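Local coordinates for protein Alpha/beta hydrolase (Streptomyces albidoflavus, PDB 6KSU) that probably cyclises non-ribosomal peptides by forming a macrolactam, acting as a stand-alone cyclase related to penicillin-binding proteins, at residues Ala171-Asn176 with Gly464-His469. Sequence-based numbering, arbitrary orientation.
Sequences AFSYSN and GGRAMH
Gly465 O accepts a hydrogen bond from Tyr174 N (2.9 Å), the N-H pointing at it nearly straight. The same oxygen receives a CA-H...O contact from Ser173 CA and lies 3.1 Å from Phe172 CE2, which meets it obliquely. A second bond joins the segments two residues further on in 464-469: Ala467 N donates to Ser173 OG (2.9 Å, 169°). With OG anti to the backbone N of Ser173 (chi1 -176°), the hydroxyl reaches this amide, and the methyl of Ala467 packs against it, CB to OG 3.6 Å. Arg466 runs alongside Tyr174 and points the same way. The guanidinium plane is 24° from the ring plane, and Tyr174 CD2 sits over one of its faces near the rim, 3.7 Å from Arg466 NH2. A salt bridge from Arg466 NE to Asp140 and a weak hydrogen bond from NH1 to Gly464 O, which lies at the edge in the guanidinium plane, fix the rotation of the group beside the ring. Asp140 also accepts from Asn176 N, and His134 stacks on the Tyr174 ring. Tyr174 OH makes weak hydrogen bonds to Ser83 and Lys86. The contact joins the C-terminal beta-barrel to a loop carrying the tyrosine of a probable SxxK/YxN active site, as in penicillin-binding proteins and class C beta-lactamases.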
loop_
_atom_site.group_PDB
_atom_site.type_symbol
_atom_site.label_atom_id
_atom_site.label_comp_id
_atom_site.label_asym_id
_atom_site.label_seq_id
_atom_site.Cartn_x
_atom_site.Cartn_y
_atom_site.Cartn_z
ATOM N N ALA A 171 -16.126 2.750 -8.067
ATOM C CA ALA A 171 -15.004 3.661 -7.860
ATOM C C ALA A 171 -13.899 3.002 -7.028
ATOM O O ALA A 171 -14.139 2.091 -6.235
ATOM C CB ALA A 171 -15.471 4.951 -7.182
ATOM N N PHE A 172 -12.687 3.517 -7.193
ATOM C CA PHE A 172 -11.563 3.089 -6.373
ATOM C C PHE A 172 -11.692 3.656 -4.959
ATOM O O PHE A 172 -11.971 4.844 -4.780
ATOM C CB PHE A 172 -10.257 3.542 -7.011
ATOM C CG PHE A 172 -9.030 3.191 -6.204
ATOM C CD1 PHE A 172 -8.364 1.982 -6.420
ATOM C CD2 PHE A 172 -8.547 4.053 -5.228
ATOM C CE1 PHE A 172 -7.239 1.625 -5.684
ATOM C CE2 PHE A 172 -7.395 3.711 -4.478
ATOM C CZ PHE A 172 -6.741 2.498 -4.710
ATOM N N SER A 173 -11.524 2.799 -3.955
ATOM C CA SER A 173 -11.324 3.279 -2.593
ATOM C C SER A 173 -10.404 2.309 -1.861
ATOM O O SER A 173 -10.736 1.132 -1.702
ATOM C CB SER A 173 -12.652 3.448 -1.846
ATOM O OG SER A 173 -12.430 3.991 -0.555
ATOM N N TYR A 174 -9.257 2.808 -1.399
ATOM C CA TYR A 174 -8.276 1.939 -0.762
ATOM C C TYR A 174 -8.857 1.337 0.511
ATOM O O TYR A 174 -9.538 2.019 1.278
ATOM C CB TYR A 174 -7.017 2.736 -0.452
ATOM C CG TYR A 174 -5.812 1.924 -0.053
ATOM C CD1 TYR A 174 -4.761 1.708 -0.955
ATOM C CD2 TYR A 174 -5.693 1.398 1.228
ATOM C CE1 TYR A 174 -3.619 0.982 -0.585
ATOM C CE2 TYR A 174 -4.536 0.664 1.605
ATOM C CZ TYR A 174 -3.518 0.464 0.690
ATOM O OH TYR A 174 -2.398 -0.246 1.055
ATOM N N SER A 175 -8.586 0.053 0.736
ATOM C CA SER A 175 -9.271 -0.677 1.804
ATOM C C SER A 175 -8.346 -1.763 2.352
ATOM O O SER A 175 -8.058 -2.742 1.666
ATOM C CB SER A 175 -10.590 -1.272 1.287
ATOM O OG SER A 175 -11.197 -2.105 2.258
ATOM N N ASN A 176 -7.858 -1.571 3.578
ATOM C CA ASN A 176 -7.169 -2.648 4.274
ATOM C C ASN A 176 -8.116 -3.806 4.535
ATOM O O ASN A 176 -7.731 -4.980 4.448
ATOM C CB ASN A 176 -6.591 -2.120 5.596
ATOM C CG ASN A 176 -5.436 -1.161 5.387
ATOM O OD1 ASN A 176 -4.500 -1.468 4.662
ATOM N ND2 ASN A 176 -5.511 0.014 6.001
ATOM N N GLY A 464 -6.431 11.151 -1.278
ATOM C CA GLY A 464 -5.520 10.132 -0.755
ATOM C C GLY A 464 -5.933 8.712 -1.127
ATOM O O GLY A 464 -5.686 7.768 -0.375
ATOM N N GLY A 465 -6.598 8.552 -2.272
ATOM C CA GLY A 465 -7.082 7.261 -2.727
ATOM C C GLY A 465 -8.211 6.652 -1.922
ATOM O O GLY A 465 -8.602 5.522 -2.214
ATOM N N ARG A 466 -8.755 7.341 -0.920
ATOM C CA ARG A 466 -9.956 6.858 -0.250
ATOM C C ARG A 466 -11.183 7.596 -0.779
ATOM O O ARG A 466 -11.092 8.755 -1.180
ATOM C CB ARG A 466 -9.870 7.049 1.269
ATOM C CG ARG A 466 -9.244 5.858 1.990
ATOM C CD ARG A 466 -7.719 5.932 1.927
ATOM N NE ARG A 466 -7.072 5.072 2.913
ATOM C CZ ARG A 466 -5.765 4.821 2.930
ATOM N NH1 ARG A 466 -4.990 5.385 2.005
ATOM N NH2 ARG A 466 -5.238 4.004 3.855
ATOM N N ALA A 467 -12.325 6.898 -0.795
ATOM C CA ALA A 467 -13.626 7.493 -1.053
ATOM C C ALA A 467 -14.342 7.708 0.274
ATOM O O ALA A 467 -14.113 7.001 1.255
ATOM C CB ALA A 467 -14.504 6.612 -1.966
ATOM N N MET A 468 -15.203 8.710 0.300
ATOM C CA MET A 468 -16.069 8.951 1.445
ATOM C C MET A 468 -17.481 9.120 0.923
ATOM O O MET A 468 -17.708 9.919 0.014
ATOM C CB MET A 468 -15.606 10.185 2.224
ATOM C CG MET A 468 -14.097 10.174 2.451
ATOM S SD MET A 468 -13.467 11.015 3.901
ATOM C CE MET A 468 -14.647 10.591 5.160
ATOM N N HIS A 469 -18.421 8.387 1.511
ATOM C CA HIS A 469 -19.794 8.355 1.033
ATOM C C HIS A 469 -20.622 9.510 1.600
ATOM O O HIS A 469 -20.760 9.643 2.817
ATOM C CB HIS A 469 -20.437 7.022 1.421
ATOM C CG HIS A 469 -21.748 6.773 0.752
ATOM N ND1 HIS A 469 -22.643 5.823 1.199
ATOM C CD2 HIS A 469 -22.316 7.345 -0.338
ATOM C CE1 HIS A 469 -23.706 5.822 0.411
ATOM N NE2 HIS A 469 -23.533 6.737 -0.528
#